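Local coordinates for SusD superfamily protein (Parabacteroides distasonis, PDB 3OTN) that probably binds carbohydrate nutrients at the bacterial outer membrane, at residues Y50-A55 / N422-D427; F309-G314 / L326-L331. One frame throughout, in Å; residues are numbered along the deposited sequence.

Contact 1 of 2, residues Y50-A55 / N422-D427; sequences YMTGKA and NKMWFD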
# COMPACT_ATOMS: atom_id res chain seq x y z
N TYR A 50 -10.68 -2.33 4.51
CA TYR A 50 -11.95 -2.68 5.18
C TYR A 50 -11.98 -2.52 6.67
O TYR A 50 -13.09 -2.46 7.23
CB TYR A 50 -12.43 -4.06 4.77
CG TYR A 50 -13.13 -4.17 3.42
CD1 TYR A 50 -13.56 -3.05 2.70
CD2 TYR A 50 -13.46 -5.43 2.92
CE1 TYR A 50 -14.29 -3.21 1.52
CE2 TYR A 50 -14.15 -5.58 1.74
CZ TYR A 50 -14.55 -4.47 1.04
OH TYR A 50 -15.27 -4.68 -0.13
N MSE A 51 -10.84 -2.37 7.35
CA MSE A 51 -10.87 -2.19 8.79
C MSE A 51 -10.62 -0.76 9.25
O MSE A 51 -10.73 -0.51 10.44
CB MSE A 51 -9.90 -3.12 9.51
CG MSE A 51 -10.26 -4.60 9.38
SE MSE A 51 -11.96 -5.04 10.23
CE MSE A 51 -12.02 -4.03 11.80
N THR A 52 -10.36 0.17 8.33
CA THR A 52 -10.13 1.55 8.72
C THR A 52 -11.36 2.22 9.28
O THR A 52 -11.22 3.20 10.01
CB THR A 52 -9.64 2.46 7.57
OG1 THR A 52 -10.69 2.61 6.61
CG2 THR A 52 -8.39 1.90 6.89
N GLY A 53 -12.55 1.73 8.93
CA GLY A 53 -13.79 2.42 9.23
C GLY A 53 -14.12 3.60 8.32
O GLY A 53 -15.11 4.32 8.55
N LYS A 54 -13.32 3.79 7.26
CA LYS A 54 -13.50 4.87 6.30
C LYS A 54 -13.97 4.39 4.92
O LYS A 54 -14.07 5.20 3.98
CB LYS A 54 -12.19 5.62 6.07
CG LYS A 54 -11.37 5.96 7.27
CD LYS A 54 -12.01 6.89 8.20
CE LYS A 54 -10.98 7.43 9.21
NZ LYS A 54 -11.69 7.78 10.48
N ALA A 55 -14.27 3.11 4.79
CA ALA A 55 -14.76 2.54 3.55
C ALA A 55 -15.83 1.51 3.85
O ALA A 55 -15.77 0.81 4.87
CB ALA A 55 -13.61 1.87 2.78
N ASN A 422 -3.81 2.08 0.55
CA ASN A 422 -3.29 0.98 1.35
C ASN A 422 -2.19 1.42 2.32
O ASN A 422 -1.22 0.69 2.55
CB ASN A 422 -2.82 -0.22 0.44
CG ASN A 422 -3.97 -1.17 0.00
OD1 ASN A 422 -3.68 -2.23 -0.56
ND2 ASN A 422 -5.24 -0.79 0.20
N LYS A 423 -2.31 2.63 2.86
CA LYS A 423 -1.34 3.16 3.86
C LYS A 423 -1.92 3.38 5.24
O LYS A 423 -1.21 3.26 6.24
CB LYS A 423 -0.77 4.52 3.39
CG LYS A 423 -0.07 4.50 2.05
CD LYS A 423 1.14 3.61 2.06
CE LYS A 423 1.74 3.50 0.65
NZ LYS A 423 3.12 3.03 0.78
N MSE A 424 -3.20 3.77 5.26
CA MSE A 424 -3.89 4.20 6.46
C MSE A 424 -3.95 3.07 7.53
O MSE A 424 -3.73 3.33 8.72
CB MSE A 424 -5.29 4.70 6.08
CG MSE A 424 -6.11 5.25 7.19
SE MSE A 424 -7.91 5.68 6.57
CE MSE A 424 -7.49 7.30 5.53
N TRP A 425 -4.30 1.85 7.10
CA TRP A 425 -4.44 0.74 8.06
C TRP A 425 -3.08 0.51 8.77
O TRP A 425 -3.02 0.44 9.99
CB TRP A 425 -4.94 -0.54 7.41
CG TRP A 425 -5.14 -1.66 8.40
CD1 TRP A 425 -4.46 -2.82 8.44
CD2 TRP A 425 -6.03 -1.67 9.52
NE1 TRP A 425 -4.88 -3.58 9.49
CE2 TRP A 425 -5.85 -2.91 10.17
CE3 TRP A 425 -6.95 -0.77 10.03
CZ2 TRP A 425 -6.57 -3.26 11.31
CZ3 TRP A 425 -7.66 -1.10 11.15
CH2 TRP A 425 -7.46 -2.34 11.78
N PHE A 426 -2.02 0.45 7.99
CA PHE A 426 -0.66 0.33 8.55
C PHE A 426 -0.27 1.50 9.48
O PHE A 426 0.33 1.27 10.54
CB PHE A 426 0.38 0.18 7.43
CG PHE A 426 0.28 -1.12 6.64
CD1 PHE A 426 -0.04 -2.32 7.26
CD2 PHE A 426 0.51 -1.12 5.27
CE1 PHE A 426 -0.11 -3.51 6.52
CE2 PHE A 426 0.45 -2.28 4.53
CZ PHE A 426 0.14 -3.49 5.15
N ASP A 427 -0.64 2.73 9.12
CA ASP A 427 -0.46 3.88 10.06
C ASP A 427 -1.19 3.66 11.42
O ASP A 427 -0.64 3.88 12.51
CB ASP A 427 -0.99 5.18 9.46
CG ASP A 427 -0.15 5.71 8.34
OD1 ASP A 427 0.95 5.18 8.01
OD2 ASP A 427 -0.59 6.74 7.77

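Contact 2 of 2, residues F309-G314 / L326-L331; sequences FTNYKG and LEFMDL. With EDO (1,2-ethanediol), chain O.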
# COMPACT_ATOMS: atom_id res chain seq x y z
N PHE A 309 -16.16 11.79 -6.46
CA PHE A 309 -17.20 12.22 -7.41
C PHE A 309 -18.58 11.78 -6.97
O PHE A 309 -18.73 10.90 -6.12
CB PHE A 309 -16.88 11.87 -8.87
CG PHE A 309 -17.04 10.41 -9.27
CD1 PHE A 309 -16.41 9.38 -8.58
CD2 PHE A 309 -17.74 10.08 -10.44
CE1 PHE A 309 -16.51 8.03 -9.01
CE2 PHE A 309 -17.86 8.74 -10.87
CZ PHE A 309 -17.24 7.72 -10.16
N THR A 310 -19.58 12.48 -7.49
CA THR A 310 -20.99 12.32 -7.08
C THR A 310 -21.96 12.31 -8.27
O THR A 310 -23.15 12.08 -8.09
CB THR A 310 -21.41 13.50 -6.18
OG1 THR A 310 -21.29 14.71 -6.92
CG2 THR A 310 -20.55 13.60 -4.94
N ASN A 311 -21.47 12.62 -9.47
CA ASN A 311 -22.25 12.49 -10.67
C ASN A 311 -21.35 12.08 -11.86
O ASN A 311 -20.12 12.27 -11.84
CB ASN A 311 -23.00 13.80 -10.95
CG ASN A 311 -22.06 14.94 -11.37
OD1 ASN A 311 -21.40 14.85 -12.40
ND2 ASN A 311 -22.02 16.00 -10.58
N TYR A 312 -21.97 11.50 -12.88
CA TYR A 312 -21.28 11.13 -14.12
C TYR A 312 -22.34 11.04 -15.21
O TYR A 312 -23.37 11.69 -15.10
CB TYR A 312 -20.41 9.85 -13.95
CG TYR A 312 -19.21 9.83 -14.86
CD1 TYR A 312 -18.13 10.68 -14.66
CD2 TYR A 312 -19.15 8.95 -15.96
CE1 TYR A 312 -17.01 10.69 -15.54
CE2 TYR A 312 -18.05 8.96 -16.83
CZ TYR A 312 -16.99 9.82 -16.61
OH TYR A 312 -15.93 9.81 -17.48
N LYS A 313 -22.04 10.42 -16.34
CA LYS A 313 -23.04 10.19 -17.38
C LYS A 313 -23.10 8.69 -17.61
O LYS A 313 -22.10 7.99 -17.41
CB LYS A 313 -22.64 10.90 -18.68
CG LYS A 313 -22.40 12.41 -18.53
CD LYS A 313 -22.33 13.13 -19.91
CE LYS A 313 -21.77 14.55 -19.78
NZ LYS A 313 -21.89 15.35 -21.03
N GLY A 314 -24.26 8.20 -18.01
CA GLY A 314 -24.40 6.81 -18.40
C GLY A 314 -23.60 6.54 -19.67
O GLY A 314 -23.52 7.38 -20.55
N LEU A 326 -27.81 9.34 -20.21
CA LEU A 326 -26.70 9.66 -21.11
C LEU A 326 -26.24 11.10 -20.97
O LEU A 326 -25.09 11.39 -21.27
CB LEU A 326 -27.08 9.39 -22.57
CG LEU A 326 -27.34 7.91 -22.93
CD1 LEU A 326 -27.96 7.80 -24.31
CD2 LEU A 326 -26.02 7.12 -22.83
N GLU A 327 -27.13 12.00 -20.56
CA GLU A 327 -26.77 13.41 -20.37
C GLU A 327 -26.18 13.65 -18.98
O GLU A 327 -25.23 14.41 -18.82
CB GLU A 327 -28.01 14.31 -20.52
CG GLU A 327 -28.77 14.20 -21.83
CD GLU A 327 -28.21 15.12 -22.91
OE1 GLU A 327 -26.97 15.14 -23.10
OE2 GLU A 327 -29.02 15.82 -23.56
N PHE A 328 -26.77 13.01 -17.97
CA PHE A 328 -26.39 13.28 -16.59
C PHE A 328 -26.96 12.19 -15.70
O PHE A 328 -28.09 11.75 -15.93
CB PHE A 328 -26.94 14.64 -16.16
CG PHE A 328 -26.63 15.00 -14.73
CD1 PHE A 328 -25.43 15.63 -14.41
CD2 PHE A 328 -27.54 14.71 -13.72
CE1 PHE A 328 -25.15 15.97 -13.10
CE2 PHE A 328 -27.26 15.04 -12.40
CZ PHE A 328 -26.08 15.68 -12.09
N MSE A 329 -26.17 11.75 -14.73
CA MSE A 329 -26.60 10.81 -13.70
C MSE A 329 -26.03 11.28 -12.36
O MSE A 329 -24.79 11.34 -12.17
CB MSE A 329 -26.07 9.41 -13.95
CG MSE A 329 -26.92 8.52 -14.87
SE MSE A 329 -25.97 6.82 -15.12
CE MSE A 329 -25.91 6.39 -13.24
N ASP A 330 -26.94 11.57 -11.44
CA ASP A 330 -26.62 11.77 -10.06
C ASP A 330 -26.33 10.38 -9.48
O ASP A 330 -27.16 9.49 -9.56
CB ASP A 330 -27.83 12.43 -9.36
CG ASP A 330 -27.51 12.95 -7.99
OD1 ASP A 330 -26.64 12.37 -7.30
OD2 ASP A 330 -28.16 13.95 -7.59
N LEU A 331 -25.16 10.19 -8.88
CA LEU A 331 -24.83 8.89 -8.26
C LEU A 331 -25.37 8.75 -6.83
O LEU A 331 -25.26 7.69 -6.22
CB LEU A 331 -23.32 8.67 -8.26
CG LEU A 331 -22.64 8.79 -9.63
CD1 LEU A 331 -21.11 8.70 -9.44
CD2 LEU A 331 -23.17 7.74 -10.58
C1 EDO O . -24.99 15.71 -7.97
O1 EDO O . -23.67 16.13 -8.28
C2 EDO O . -25.39 16.27 -6.60
O2 EDO O . -24.68 15.57 -5.58
O HOH W 1 -23.22 9.54 -22.15

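Contact 1 of 2, residues Y50-A55 / N422-D427
Thr52 and Trp425 bring the two backbones closest, with CA atoms 5.8 Å apart, where the irregular loop 50-55 passes the first turn of helix 424-431. No hydrogen bond crosses between the segments, and the contact rests on packing, mostly of side chains. Met51 CB sits over one face of the Trp425 indole. It lies 3.5 Å from the centroid of the six-membered ring and 18° off the ring normal, a CH-pi contact. The backbone O of Met51 comes to 3.2 Å from Trp425 CZ3, and this carbonyl is hydrogen-bonded to Tyr456. The selenium end of Met51 turns away from the indole, because the chain bends at chi2 and chi3. Met424 is a selenomethionine that reaches out with CG anti to the backbone N (chi1 -177°). Its SE lies 3.5 Å from Lys54 CG and 3.8 Å from Thr52 CB. The Met424 side chain crosses those of Lys54 and Thr52 at about a right angle. Phe291 and Tyr415 also pack on Lys54 and Met424. The Lys54 ammonium is held beyond the contact by the Arg435 carbonyl and a salt bridge to Asp437. Thr52 OG1 accepts from Lys54 N at 3.0 Å. This bond defines an ST turn, here packed in the protein core against the start of a helix in the SusD-family region.

Contact 2 of 2, residues F309-G314 / L326-L331
Phe309 receives Leu331 CD1 over one face of its ring, 4.0 Å from the centroid. Phe340 also meets this ring edge-to-face, and the Tyr337 ring packs on it. The Phe328 ring has C1 of a 1,2-ethanediol, probably from the crystallisation liquor, at its edge, near the ring plane. Its CE1 lies 3.7 Å from Asn311 CG, and the amide and ring planes are 40° apart. Phe328 swings back to Asn311 because its CG is anti to the backbone N (chi1 179°). The strands form an antiparallel beta ladder at one side of a three-stranded sheet. Tyr312 and Met329 are a hydrogen-bonded pair: Tyr312 N gives to Met329 O at 2.9 Å, and Met329 N to Tyr312 O at 2.8 Å. Asn311 and Asp330 form the next, non-hydrogen-bonded pair. Past it, Leu331 N donates to Thr310 O at 2.9 Å. Asn311 ND2 donates almost straight to the diol O1 at 2.8 Å, while its OD1 takes a bond from Lys305. A leucine in place of Asn311 would probably leave both Lys305 and the diol without this partner. Beyond the ladder, Met329 SE lies 3.6 Å from Gly314 N, and a water donates to the carbonyls of Gly314 and Leu326.

In the fold
The two contacts are about 28 Å apart between centres, and their nearest atoms are about 12 Å apart without touching. Contact 1 lies deep, its centre about 10 Å from that of the chain. The centre of contact 2 lies about 30 Å from it, and this contact is only partly buried. Both segments of contact 2 fall between the two segments of contact 1 along the chain. Contact 1 is long-range: 366 residues separate 50-55 from 422-427, so it joins an early loop to a late helix. Contact 2 is local, with 11 residues between its segments. The first ties distant parts of the chain in the interior; the second pairs two strands of a small sheet far from the centre.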